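Local atomic coordinates of leucine aminopeptidase (Legionella pneumophila, PDB entry 5GNE), a protein that probably removes amino acids from the N-termini of peptides as a zinc-dependent aminopeptidase of peptidase family M28. Residues A[94-99]-A[295-300]; A[282-287]-A[308-313]; A[288-293]-A[327-332]; A[331-336]-A[359-364]. All blocks are in the same frame, centred on the assembly; numbering follows the deposited sequence.

Interaction 1 (A[94-99]-A[295-300]); sequences YPINHE and AELLTR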
loop_
_atom_site.group_PDB
_atom_site.type_symbol
_atom_site.label_atom_id
_atom_site.label_comp_id
_atom_site.label_asym_id
_atom_site.label_seq_id
_atom_site.Cartn_x
_atom_site.Cartn_y
_atom_site.Cartn_z
ATOM N N TYR A 94 -21.612 1.583 8.150
ATOM C CA TYR A 94 -21.462 2.265 6.854
ATOM C C TYR A 94 -22.611 1.920 5.898
ATOM O O TYR A 94 -22.889 0.744 5.631
ATOM C CB TYR A 94 -20.158 1.872 6.179
ATOM C CG TYR A 94 -18.894 2.263 6.893
ATOM C CD1 TYR A 94 -18.207 3.441 6.576
ATOM C CD2 TYR A 94 -18.366 1.430 7.876
ATOM C CE1 TYR A 94 -17.026 3.772 7.238
ATOM C CE2 TYR A 94 -17.206 1.748 8.542
ATOM C CZ TYR A 94 -16.532 2.912 8.229
ATOM O OH TYR A 94 -15.369 3.188 8.920
ATOM N N PRO A 95 -23.263 2.950 5.364
ATOM C CA PRO A 95 -24.382 2.833 4.430
ATOM C C PRO A 95 -23.929 2.283 3.091
ATOM O O PRO A 95 -22.794 2.580 2.699
ATOM C CB PRO A 95 -24.865 4.274 4.250
ATOM C CG PRO A 95 -24.256 5.045 5.346
ATOM C CD PRO A 95 -23.021 4.338 5.779
ATOM N N ILE A 96 -24.742 1.431 2.467
ATOM C CA ILE A 96 -24.562 1.037 1.066
ATOM C C ILE A 96 -25.860 1.325 0.247
ATOM O O ILE A 96 -26.804 0.553 0.290
ATOM C CB ILE A 96 -24.164 -0.436 0.988
ATOM C CG1 ILE A 96 -22.831 -0.650 1.708
ATOM C CG2 ILE A 96 -24.008 -0.874 -0.441
ATOM C CD1 ILE A 96 -22.402 -2.105 1.785
ATOM N N ASN A 97 -25.913 2.437 -0.479
ATOM C CA ASN A 97 -27.196 2.978 -0.958
ATOM C C ASN A 97 -27.142 3.633 -2.348
ATOM O O ASN A 97 -27.985 4.467 -2.702
ATOM C CB ASN A 97 -27.698 3.972 0.101
ATOM C CG ASN A 97 -26.625 4.955 0.505
ATOM O OD1 ASN A 97 -25.486 4.900 0.011
ATOM N ND2 ASN A 97 -26.942 5.797 1.461
ATOM N N HIS A 98 -26.087 3.297 -3.064
ATOM C CA HIS A 98 -25.674 3.888 -4.321
ATOM C C HIS A 98 -25.510 2.884 -5.457
ATOM O O HIS A 98 -24.598 3.027 -6.297
ATOM C CB HIS A 98 -24.376 4.616 -3.941
ATOM C CG HIS A 98 -24.630 5.774 -3.038
ATOM N ND1 HIS A 98 -23.766 6.821 -2.894
ATOM C CD2 HIS A 98 -25.820 6.242 -2.578
ATOM C CE1 HIS A 98 -24.309 7.747 -2.136
ATOM N NE2 HIS A 98 -25.598 7.456 -2.013
ATOM N N GLU A 99 -26.430 1.931 -5.563
ATOM C CA GLU A 99 -26.274 0.823 -6.498
ATOM C C GLU A 99 -26.198 1.293 -7.952
ATOM O O GLU A 99 -25.388 0.782 -8.730
ATOM C CB GLU A 99 -27.419 -0.191 -6.350
ATOM C CG GLU A 99 -27.417 -1.245 -7.477
ATOM C CD GLU A 99 -28.246 -2.495 -7.175
ATOM O OE1 GLU A 99 -28.576 -2.746 -5.988
ATOM O OE2 GLU A 99 -28.495 -3.267 -8.130
ATOM N N ALA A 295 -16.085 -6.236 3.160
ATOM C CA ALA A 295 -16.741 -7.539 3.019
ATOM C C ALA A 295 -18.136 -7.404 2.389
ATOM O O ALA A 295 -18.478 -8.151 1.482
ATOM C CB ALA A 295 -16.816 -8.261 4.362
ATOM N N GLU A 296 -18.944 -6.453 2.845
ATOM C CA GLU A 296 -20.281 -6.356 2.274
ATOM C C GLU A 296 -20.277 -5.768 0.866
ATOM O O GLU A 296 -21.176 -6.051 0.083
ATOM C CB GLU A 296 -21.181 -5.457 3.114
ATOM C CG GLU A 296 -20.963 -5.509 4.594
ATOM C CD GLU A 296 -21.802 -4.481 5.324
ATOM O OE1 GLU A 296 -21.599 -3.262 5.115
ATOM O OE2 GLU A 296 -22.665 -4.895 6.113
ATOM N N LEU A 297 -19.240 -5.006 0.524
ATOM C CA LEU A 297 -19.121 -4.506 -0.837
ATOM C C LEU A 297 -18.814 -5.687 -1.749
ATOM O O LEU A 297 -19.400 -5.830 -2.833
ATOM C CB LEU A 297 -18.046 -3.415 -0.943
ATOM C CG LEU A 297 -18.197 -2.068 -0.188
ATOM C CD1 LEU A 297 -16.904 -1.283 -0.310
ATOM C CD2 LEU A 297 -19.361 -1.206 -0.653
ATOM N N LEU A 298 -17.936 -6.569 -1.277
ATOM C CA LEU A 298 -17.578 -7.754 -2.056
ATOM C C LEU A 298 -18.791 -8.646 -2.308
ATOM O O LEU A 298 -19.039 -9.095 -3.434
ATOM C CB LEU A 298 -16.482 -8.547 -1.348
ATOM C CG LEU A 298 -15.036 -8.071 -1.556
ATOM C CD1 LEU A 298 -14.047 -8.939 -0.795
ATOM C CD2 LEU A 298 -14.693 -8.046 -3.039
ATOM N N THR A 299 -19.556 -8.899 -1.260
ATOM C CA THR A 299 -20.728 -9.733 -1.404
ATOM C C THR A 299 -21.813 -9.045 -2.239
ATOM O O THR A 299 -22.323 -9.625 -3.211
ATOM C CB THR A 299 -21.267 -10.149 -0.029
ATOM O OG1 THR A 299 -20.336 -11.075 0.550
ATOM C CG2 THR A 299 -22.610 -10.850 -0.169
ATOM N N ARG A 300 -22.144 -7.808 -1.882
ATOM C CA ARG A 300 -23.233 -7.104 -2.547
ATOM C C ARG A 300 -22.923 -6.726 -3.994
ATOM O O ARG A 300 -23.795 -6.815 -4.848
ATOM C CB ARG A 300 -23.606 -5.849 -1.767
ATOM C CG ARG A 300 -24.656 -5.024 -2.457
ATOM C CD ARG A 300 -25.635 -4.450 -1.469
ATOM N NE ARG A 300 -26.829 -3.980 -2.153
ATOM C CZ ARG A 300 -27.866 -3.431 -1.537
ATOM N NH1 ARG A 300 -27.840 -3.279 -0.217
ATOM N NH2 ARG A 300 -28.922 -3.030 -2.240
HETATM O O HOH W 1 -26.910 -4.889 -4.696
#
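Ile96 lies across one side of helix 288-302, where it meets Glu296, Leu297 and Arg300. CG1 stands anti to the carbonyl carbon (chi1 -62°), and the extended chi2 carries CD1 onward to the helix. CD1 of Ile96 lies 3.6 Å from OE1 of Glu296 and 4.0 Å from CD2 of Leu297. The other branch, CG2 of Ile96, lies 4.1 Å from CD of Arg300, and the two side chains run antiparallel as they pass. Leu297 is the buried residue of the contact and reaches Ile96 with one methyl. Arg300 leaves the helix with CG anti to the backbone N (chi1 176°), then bends at chi2, which takes the guanidinium along the loop to Glu99. There NH2 of Arg300 and OE1 of Glu99 form a long salt bridge of 3.8 Å. The carboxylate and guanidinium planes stand 83° apart, far from a flat paired arrangement. A water in the guanidinium plane joins the two groups: it accepts from NE of Arg300 at 2.7 Å and donates to OE1 of Glu99 at 3.0 Å. Ile96 also touches Phe293 and Tyr301 of the same helix. The contact thus fastens the loop before helix 99-106 to the outer side of the M28 fold. Its chemistry implies a modest surface attachment, with Ile96 packed against Leu297 and the chains of Glu296 and Arg300, and a charge pair that probably depends partly on its water.

Interaction 2 (A[282-287]-A[308-313]); sequences LKDYVD and YTKCGY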
loop_
_atom_site.group_PDB
_atom_site.type_symbol
_atom_site.label_atom_id
_atom_site.label_comp_id
_atom_site.label_asym_id
_atom_site.label_seq_id
_atom_site.Cartn_x
_atom_site.Cartn_y
_atom_site.Cartn_z
ATOM N N LEU A 282 -7.771 -8.787 5.377
ATOM C CA LEU A 282 -6.831 -8.978 6.474
ATOM C C LEU A 282 -7.512 -8.607 7.752
ATOM O O LEU A 282 -8.319 -7.687 7.756
ATOM C CB LEU A 282 -5.586 -8.135 6.282
ATOM C CG LEU A 282 -4.527 -8.869 5.466
ATOM C CD1 LEU A 282 -4.774 -8.750 3.964
ATOM C CD2 LEU A 282 -3.147 -8.389 5.849
ATOM N N LYS A 283 -7.253 -9.341 8.831
ATOM C CA LYS A 283 -7.940 -8.985 10.065
ATOM C C LYS A 283 -7.059 -8.352 11.144
ATOM O O LYS A 283 -7.583 -7.900 12.159
ATOM C CB LYS A 283 -8.682 -10.181 10.669
ATOM C CG LYS A 283 -8.369 -11.558 10.144
ATOM C CD LYS A 283 -9.251 -12.552 10.918
ATOM C CE LYS A 283 -9.135 -13.984 10.432
ATOM N NZ LYS A 283 -9.745 -14.930 11.418
ATOM N N ASP A 284 -5.744 -8.329 10.972
ATOM C CA ASP A 284 -4.937 -7.584 11.937
ATOM C C ASP A 284 -4.400 -6.259 11.363
ATOM O O ASP A 284 -4.142 -6.122 10.169
ATOM C CB ASP A 284 -3.816 -8.470 12.523
ATOM C CG ASP A 284 -3.056 -9.254 11.473
ATOM O OD1 ASP A 284 -2.528 -8.640 10.530
ATOM O OD2 ASP A 284 -2.980 -10.502 11.611
ATOM N N TYR A 285 -4.240 -5.285 12.244
ATOM C CA TYR A 285 -3.668 -4.014 11.865
ATOM C C TYR A 285 -4.523 -3.276 10.837
ATOM O O TYR A 285 -4.015 -2.496 10.045
ATOM C CB TYR A 285 -2.237 -4.205 11.354
ATOM C CG TYR A 285 -1.215 -4.023 12.447
ATOM C CD1 TYR A 285 -0.700 -2.757 12.731
ATOM C CD2 TYR A 285 -0.778 -5.091 13.206
ATOM C CE1 TYR A 285 0.229 -2.566 13.737
ATOM C CE2 TYR A 285 0.146 -4.912 14.217
ATOM C CZ TYR A 285 0.644 -3.648 14.476
ATOM O OH TYR A 285 1.564 -3.465 15.478
ATOM N N VAL A 286 -5.829 -3.524 10.889
ATOM C CA VAL A 286 -6.826 -2.862 10.039
ATOM C C VAL A 286 -7.992 -2.463 10.921
ATOM O O VAL A 286 -8.079 -2.909 12.050
ATOM C CB VAL A 286 -7.340 -3.767 8.893
ATOM C CG1 VAL A 286 -6.245 -4.006 7.863
ATOM C CG2 VAL A 286 -7.834 -5.098 9.453
ATOM N N ASP A 287 -8.860 -1.598 10.421
ATOM C CA ASP A 287 -10.096 -1.236 11.113
ATOM C C ASP A 287 -11.137 -2.312 10.878
ATOM O O ASP A 287 -11.429 -2.647 9.728
ATOM C CB ASP A 287 -10.640 0.102 10.610
ATOM C CG ASP A 287 -11.806 0.610 11.432
ATOM O OD1 ASP A 287 -12.956 0.603 10.945
ATOM O OD2 ASP A 287 -11.563 1.040 12.574
ATOM N N TYR A 308 -10.739 -14.555 4.779
ATOM C CA TYR A 308 -9.957 -13.800 5.751
ATOM C C TYR A 308 -8.570 -14.418 5.926
ATOM O O TYR A 308 -8.385 -15.625 5.802
ATOM C CB TYR A 308 -10.690 -13.708 7.092
ATOM C CG TYR A 308 -11.931 -12.846 7.001
ATOM C CD1 TYR A 308 -13.176 -13.412 6.741
ATOM C CD2 TYR A 308 -11.857 -11.466 7.156
ATOM C CE1 TYR A 308 -14.315 -12.624 6.638
ATOM C CE2 TYR A 308 -12.986 -10.671 7.058
ATOM C CZ TYR A 308 -14.213 -11.248 6.797
ATOM O OH TYR A 308 -15.334 -10.449 6.702
ATOM N N THR A 309 -7.590 -13.564 6.182
ATOM C CA THR A 309 -6.207 -13.986 6.374
ATOM C C THR A 309 -5.497 -13.116 7.424
ATOM O O THR A 309 -6.017 -12.069 7.841
ATOM C CB THR A 309 -5.450 -13.984 5.019
ATOM O OG1 THR A 309 -4.113 -14.455 5.206
ATOM C CG2 THR A 309 -5.417 -12.602 4.396
ATOM N N LYS A 310 -4.346 -13.581 7.895
ATOM C CA LYS A 310 -3.537 -12.825 8.849
ATOM C C LYS A 310 -2.164 -12.541 8.245
ATOM O O LYS A 310 -1.785 -13.151 7.244
ATOM C CB LYS A 310 -3.396 -13.568 10.185
ATOM C CG LYS A 310 -4.636 -13.551 11.095
ATOM C CD LYS A 310 -4.232 -13.252 12.559
ATOM C CE LYS A 310 -5.371 -13.447 13.569
ATOM N NZ LYS A 310 -4.905 -13.234 14.978
ATOM N N CYS A 311 -1.477 -11.537 8.788
ATOM C CA CYS A 311 -0.173 -11.103 8.280
ATOM C C CYS A 311 0.866 -11.024 9.389
ATOM O O CYS A 311 0.529 -10.921 10.561
ATOM C CB CYS A 311 -0.276 -9.729 7.579
ATOM S SG CYS A 311 1.155 -9.398 6.537
ATOM N N GLY A 312 2.135 -11.073 9.006
ATOM C CA GLY A 312 3.227 -10.781 9.918
ATOM C C GLY A 312 3.279 -9.309 10.331
ATOM O O GLY A 312 2.465 -8.484 9.900
ATOM N N TYR A 313 4.265 -8.984 11.160
ATOM C CA TYR A 313 4.537 -7.614 11.580
ATOM C C TYR A 313 4.941 -6.730 10.400
ATOM O O TYR A 313 5.648 -7.186 9.502
ATOM C CB TYR A 313 5.654 -7.604 12.642
ATOM C CG TYR A 313 6.023 -6.216 13.106
ATOM C CD1 TYR A 313 5.079 -5.407 13.713
ATOM C CD2 TYR A 313 7.295 -5.701 12.896
ATOM C CE1 TYR A 313 5.382 -4.133 14.110
ATOM C CE2 TYR A 313 7.614 -4.428 13.296
ATOM C CZ TYR A 313 6.648 -3.647 13.902
ATOM O OH TYR A 313 6.930 -2.380 14.310
#
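The backbone N of Lys283 donates to O of Thr309 over 3.2 Å, the bond of the parallel bridge. The same oxygen takes a CA-H contact from Leu282, whose CA is 3.5 Å from O of Thr309. Further along the chain, the backbone N of Cys311 gives a weak hydrogen bond to OD2 of Asp284 at 3.4 Å, with an N-H...O angle of 165°. Asp284 has CG between its backbone N and carbonyl carbon (chi1 47°), which turns the carboxylate to the passing 310-311 backbone. OD2 of Asp284 also rests against the aliphatic part of Lys310, 3.2 Å from its CD. The Lys310 ammonium stays further off, so the opposite charges are near without direct contact. Leu282 and Thr309 form a parallel bridge between strands 279-282 and 306-309, at the edge of the central mixed sheet of the M28 fold. Their side chains run alongside each other in one direction, with CD1 of Leu282 3.9 Å from CG2 of Thr309. OG1 of Thr309 is bound to the backbone N of Leu336. CD2 of Leu282 packs 3.6 Å from CB of Cys311, whose sulfur is joined to Cys315 in a disulfide. On the exposed side, the Lys283 chain crosses Tyr308 at about a right angle. Past the strand ends, OH of Tyr285 comes to the edge of the Tyr313 ring, 4.1 Å from CE1.

Interaction 3 (A[288-293]-A[327-332]); sequences KGLTEF and KTTYPS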
loop_
_atom_site.group_PDB
_atom_site.type_symbol
_atom_site.label_atom_id
_atom_site.label_comp_id
_atom_site.label_asym_id
_atom_site.label_seq_id
_atom_site.Cartn_x
_atom_site.Cartn_y
_atom_site.Cartn_z
ATOM N N LYS A 288 -11.704 -2.848 11.952
ATOM C CA LYS A 288 -12.698 -3.909 11.821
ATOM C C LYS A 288 -13.968 -3.392 11.184
ATOM O O LYS A 288 -14.507 -4.048 10.311
ATOM C CB LYS A 288 -13.009 -4.525 13.198
ATOM C CG LYS A 288 -14.009 -5.704 13.236
ATOM C CD LYS A 288 -13.541 -6.938 12.477
ATOM C CE LYS A 288 -14.544 -8.111 12.578
ATOM N NZ LYS A 288 -14.665 -8.717 13.958
ATOM N N GLY A 289 -14.368 -2.171 11.525
ATOM C CA GLY A 289 -15.515 -1.523 10.900
ATOM C C GLY A 289 -15.377 -1.344 9.395
ATOM O O GLY A 289 -16.237 -1.762 8.634
ATOM N N LEU A 290 -14.280 -0.730 8.966
ATOM C CA LEU A 290 -13.991 -0.553 7.548
ATOM C C LEU A 290 -13.877 -1.905 6.832
ATOM O O LEU A 290 -14.241 -2.035 5.658
ATOM C CB LEU A 290 -12.704 0.262 7.364
ATOM C CG LEU A 290 -12.474 0.971 6.025
ATOM C CD1 LEU A 290 -13.672 1.852 5.678
ATOM C CD2 LEU A 290 -11.188 1.811 6.040
ATOM N N THR A 291 -13.351 -2.902 7.536
ATOM C CA THR A 291 -13.204 -4.249 6.972
ATOM C C THR A 291 -14.539 -4.975 6.794
ATOM O O THR A 291 -14.752 -5.621 5.763
ATOM C CB THR A 291 -12.251 -5.107 7.835
ATOM O OG1 THR A 291 -10.963 -4.466 7.882
ATOM C CG2 THR A 291 -12.101 -6.513 7.259
ATOM N N GLU A 292 -15.462 -4.838 7.744
ATOM C CA GLU A 292 -16.776 -5.439 7.543
ATOM C C GLU A 292 -17.448 -4.769 6.349
ATOM O O GLU A 292 -18.102 -5.434 5.550
ATOM C CB GLU A 292 -17.672 -5.338 8.794
ATOM C CG GLU A 292 -16.995 -5.628 10.127
ATOM C CD GLU A 292 -17.845 -5.259 11.362
ATOM O OE1 GLU A 292 -18.900 -4.603 11.208
ATOM O OE2 GLU A 292 -17.449 -5.632 12.494
ATOM N N PHE A 293 -17.254 -3.458 6.223
ATOM C CA PHE A 293 -17.766 -2.685 5.091
ATOM C C PHE A 293 -17.249 -3.246 3.763
ATOM O O PHE A 293 -18.025 -3.482 2.837
ATOM C CB PHE A 293 -17.364 -1.221 5.261
ATOM C CG PHE A 293 -17.713 -0.324 4.082
ATOM C CD1 PHE A 293 -19.031 -0.078 3.736
ATOM C CD2 PHE A 293 -16.715 0.310 3.370
ATOM C CE1 PHE A 293 -19.343 0.773 2.691
ATOM C CE2 PHE A 293 -17.022 1.166 2.313
ATOM C CZ PHE A 293 -18.332 1.393 1.971
ATOM N N LYS A 327 -8.135 4.884 9.875
ATOM C CA LYS A 327 -8.869 3.652 9.579
ATOM C C LYS A 327 -8.465 3.051 8.246
ATOM O O LYS A 327 -8.384 3.715 7.230
ATOM C CB LYS A 327 -10.369 3.898 9.613
ATOM C CG LYS A 327 -10.880 4.182 11.026
ATOM C CD LYS A 327 -12.353 4.523 11.012
ATOM C CE LYS A 327 -12.917 4.674 12.399
ATOM N NZ LYS A 327 -14.397 4.655 12.327
ATOM N N THR A 328 -8.288 1.752 8.257
ATOM C CA THR A 328 -7.559 1.051 7.239
ATOM C C THR A 328 -8.244 -0.238 6.846
ATOM O O THR A 328 -8.766 -0.939 7.690
ATOM C CB THR A 328 -6.140 0.796 7.779
ATOM O OG1 THR A 328 -5.265 1.849 7.344
ATOM C CG2 THR A 328 -5.590 -0.512 7.365
ATOM N N THR A 329 -8.270 -0.536 5.555
ATOM C CA THR A 329 -8.695 -1.858 5.097
ATOM C C THR A 329 -7.755 -2.373 4.000
ATOM O O THR A 329 -7.202 -1.586 3.226
ATOM C CB THR A 329 -10.146 -1.843 4.580
ATOM O OG1 THR A 329 -10.519 -3.172 4.206
ATOM C CG2 THR A 329 -10.287 -0.959 3.360
ATOM N N TYR A 330 -7.567 -3.685 3.939
ATOM C CA TYR A 330 -6.580 -4.285 3.036
ATOM C C TYR A 330 -7.095 -5.573 2.371
ATOM O O TYR A 330 -6.976 -6.658 2.934
ATOM C CB TYR A 330 -5.266 -4.529 3.815
ATOM C CG TYR A 330 -4.100 -5.186 3.073
ATOM C CD1 TYR A 330 -4.069 -5.316 1.681
ATOM C CD2 TYR A 330 -3.018 -5.670 3.785
ATOM C CE1 TYR A 330 -2.999 -5.939 1.042
ATOM C CE2 TYR A 330 -1.947 -6.283 3.158
ATOM C CZ TYR A 330 -1.947 -6.418 1.796
ATOM O OH TYR A 330 -0.859 -7.016 1.204
ATOM N N PRO A 331 -7.704 -5.457 1.177
ATOM C CA PRO A 331 -8.075 -6.673 0.427
ATOM C C PRO A 331 -6.850 -7.304 -0.258
ATOM O O PRO A 331 -6.032 -6.585 -0.847
ATOM C CB PRO A 331 -9.088 -6.155 -0.600
ATOM C CG PRO A 331 -8.655 -4.729 -0.855
ATOM C CD PRO A 331 -8.118 -4.221 0.478
ATOM N N SER A 332 -6.732 -8.628 -0.204
ATOM C CA SER A 332 -5.577 -9.306 -0.785
ATOM C C SER A 332 -5.913 -10.500 -1.716
ATOM O O SER A 332 -6.866 -11.243 -1.495
ATOM C CB SER A 332 -4.674 -9.765 0.350
ATOM O OG SER A 332 -3.488 -10.324 -0.153
HETATM O O HOH W 2 -8.913 -5.344 5.802
#
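Leu290 and Thr329 meet at about a right angle, the leucine coming from helix 288-302 and the threonine from strand 328-332. CG of Leu290 lies 3.9 Å from CB of Thr329. With its CG anti to the backbone N (chi1 -159°), Leu290 sends CD2 along the strand backbone, 3.6 Å from O of Lys327. Thr291 meets Thr329 obliquely, and their OG1 atoms are 3.9 Å apart. Each hydroxyl has its own partner: Thr291 OG1 bonds to O of Asp287 and Thr329 OG1 to OG1 of Thr294. A water gives the contact its polar link. It donates to OG1 of Thr291 at 3.0 Å and accepts from the backbone N of Tyr330 at 2.8 Å. Leu290 and Thr291 thus set the helix on the strand, chiefly against Thr329. Around it, Leu290 also touches Ala261 of strand 259-264, Thr291 touches Leu281 of strand 279-282, and Thr329 reaches Phe368 of helix 355-373.

Interaction 4 (A[331-336]-A[359-364]); sequences PSATTL and VNFTKL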
loop_
_atom_site.group_PDB
_atom_site.type_symbol
_atom_site.label_atom_id
_atom_site.label_comp_id
_atom_site.label_asym_id
_atom_site.label_seq_id
_atom_site.Cartn_x
_atom_site.Cartn_y
_atom_site.Cartn_z
ATOM N N PRO A 331 -7.704 -5.457 1.177
ATOM C CA PRO A 331 -8.075 -6.673 0.427
ATOM C C PRO A 331 -6.850 -7.304 -0.258
ATOM O O PRO A 331 -6.032 -6.585 -0.847
ATOM C CB PRO A 331 -9.088 -6.155 -0.600
ATOM C CG PRO A 331 -8.655 -4.729 -0.855
ATOM C CD PRO A 331 -8.118 -4.221 0.478
ATOM N N SER A 332 -6.732 -8.628 -0.204
ATOM C CA SER A 332 -5.577 -9.306 -0.785
ATOM C C SER A 332 -5.913 -10.500 -1.716
ATOM O O SER A 332 -6.866 -11.243 -1.495
ATOM C CB SER A 332 -4.674 -9.765 0.350
ATOM O OG SER A 332 -3.488 -10.324 -0.153
ATOM N N ALA A 333 -5.082 -10.679 -2.741
ATOM C CA ALA A 333 -5.210 -11.758 -3.719
ATOM C C ALA A 333 -5.113 -13.174 -3.139
ATOM O O ALA A 333 -5.758 -14.088 -3.644
ATOM C CB ALA A 333 -4.154 -11.580 -4.825
ATOM N N THR A 334 -4.313 -13.353 -2.090
ATOM C CA THR A 334 -4.029 -14.686 -1.534
ATOM C C THR A 334 -4.183 -14.721 -0.014
ATOM O O THR A 334 -4.175 -13.671 0.634
ATOM C CB THR A 334 -2.602 -15.164 -1.883
ATOM O OG1 THR A 334 -1.656 -14.224 -1.366
ATOM C CG2 THR A 334 -2.408 -15.269 -3.383
ATOM N N THR A 335 -4.399 -15.918 0.537
ATOM C CA THR A 335 -4.289 -16.164 1.981
ATOM C C THR A 335 -2.828 -16.362 2.315
ATOM O O THR A 335 -2.024 -16.602 1.420
ATOM C CB THR A 335 -5.062 -17.398 2.441
ATOM O OG1 THR A 335 -6.344 -17.422 1.819
ATOM C CG2 THR A 335 -5.259 -17.393 3.960
ATOM N N LEU A 336 -2.489 -16.320 3.597
ATOM C CA LEU A 336 -1.115 -16.537 4.016
ATOM C C LEU A 336 -0.593 -17.980 3.843
ATOM O O LEU A 336 0.620 -18.203 3.843
ATOM C CB LEU A 336 -0.958 -16.098 5.471
ATOM C CG LEU A 336 0.477 -16.180 5.959
ATOM C CD1 LEU A 336 1.348 -15.314 5.060
ATOM C CD2 LEU A 336 0.548 -15.713 7.393
ATOM N N VAL A 359 -9.588 -7.154 -12.179
ATOM C CA VAL A 359 -10.848 -6.500 -12.489
ATOM C C VAL A 359 -11.734 -6.511 -11.242
ATOM O O VAL A 359 -12.350 -5.510 -10.920
ATOM C CB VAL A 359 -11.606 -7.182 -13.669
ATOM C CG1 VAL A 359 -13.062 -6.717 -13.699
ATOM C CG2 VAL A 359 -10.937 -6.878 -14.999
ATOM N N ASN A 360 -11.776 -7.626 -10.514
ATOM C CA ASN A 360 -12.588 -7.678 -9.294
ATOM C C ASN A 360 -12.090 -6.705 -8.205
ATOM O O ASN A 360 -12.901 -6.042 -7.562
ATOM C CB ASN A 360 -12.672 -9.103 -8.747
ATOM C CG ASN A 360 -13.660 -9.993 -9.543
ATOM O OD1 ASN A 360 -14.551 -9.493 -10.254
ATOM N ND2 ASN A 360 -13.509 -11.312 -9.405
ATOM N N PHE A 361 -10.773 -6.606 -8.000
ATOM C CA PHE A 361 -10.228 -5.581 -7.092
ATOM C C PHE A 361 -10.558 -4.162 -7.564
ATOM O O PHE A 361 -10.858 -3.287 -6.747
ATOM C CB PHE A 361 -8.716 -5.718 -6.946
ATOM C CG PHE A 361 -8.289 -6.813 -6.016
ATOM C CD1 PHE A 361 -8.067 -8.095 -6.493
ATOM C CD2 PHE A 361 -8.126 -6.565 -4.664
ATOM C CE1 PHE A 361 -7.682 -9.128 -5.638
ATOM C CE2 PHE A 361 -7.729 -7.590 -3.803
ATOM C CZ PHE A 361 -7.508 -8.875 -4.293
ATOM N N THR A 362 -10.548 -3.934 -8.874
ATOM C CA THR A 362 -11.014 -2.640 -9.378
ATOM C C THR A 362 -12.477 -2.387 -9.051
ATOM O O THR A 362 -12.832 -1.294 -8.604
ATOM C CB THR A 362 -10.808 -2.514 -10.911
ATOM O OG1 THR A 362 -9.456 -2.852 -11.205
ATOM C CG2 THR A 362 -11.052 -1.104 -11.383
ATOM N N LYS A 363 -13.315 -3.411 -9.221
ATOM C CA LYS A 363 -14.713 -3.287 -8.820
ATOM C C LYS A 363 -14.806 -2.916 -7.349
ATOM O O LYS A 363 -15.479 -1.933 -6.991
ATOM C CB LYS A 363 -15.482 -4.571 -9.090
ATOM C CG LYS A 363 -15.792 -4.796 -10.557
ATOM C CD LYS A 363 -16.524 -6.108 -10.822
ATOM C CE LYS A 363 -16.975 -6.153 -12.283
ATOM N NZ LYS A 363 -17.414 -7.476 -12.735
ATOM N N LEU A 364 -14.112 -3.678 -6.506
ATOM C CA LEU A 364 -14.146 -3.429 -5.078
ATOM C C LEU A 364 -13.755 -2.010 -4.741
ATOM O O LEU A 364 -14.487 -1.319 -4.063
ATOM C CB LEU A 364 -13.227 -4.399 -4.346
ATOM C CG LEU A 364 -13.149 -4.124 -2.843
ATOM C CD1 LEU A 364 -14.514 -4.233 -2.202
ATOM C CD2 LEU A 364 -12.171 -5.103 -2.201
#
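Phe361 holds CG anti to its carbonyl carbon (chi1 -79°), and chi2 of 90° sets the ring upright on that bond, with its far edge turned to the 331-333 backbone. Leu364, one helical turn on, takes the other course: CG is anti to the backbone N (chi1 176°), and CD2 is delivered to the ring of Pro331. CB of Pro331 receives both residues, lying 3.6 Å from CD2 of Leu364 and 3.8 Å from CE2 of Phe361. The phenyl ring meets the strand end with its rim. CE2 of Phe361 is 3.6 Å from O of Pro331, and CZ of Phe361 is 3.4 Å from C of Ser332. Ala333 closes the row, its CB 4.3 Å from CZ of Phe361. The contact is buried, with apolar side chains and a ring edge against the strand backbone, and no hydrogen bond crosses it. His357 meets the Phe361 ring edge-to-face, and Val211 of helix 202-221 touches it too. The Ser332 side chain points away from the helix and lies about 9 Å from a bound zinc ion. Helix 355-373 over strand 328-332 is part of the helix-on-sheet layering of the M28 alpha/beta fold, close to the strand end that approaches the zinc site.

In the fold
Interactions 3 and 4 are buried, interaction 2 is partly buried, and interaction 1 is at the surface. Interactions 3 and 4 share strand 328-332, which is covered by helix 288-302 near its start and by helix 355-373 near its end. Interaction 1 uses the same helix 288-302 further along, and Leu297 there touches Leu364 of interaction 4. Interaction 2 joins the two strands flanking that helix in sequence and meets interaction 3 through Asp287 and Thr328. Chemistry follows place: a water-assisted charge pair outside, backbone bonding at the sheet edge, a water between a helix threonine and the strand backbone in interaction 3, and apolar side chains with a ring edge against backbone in interaction 4.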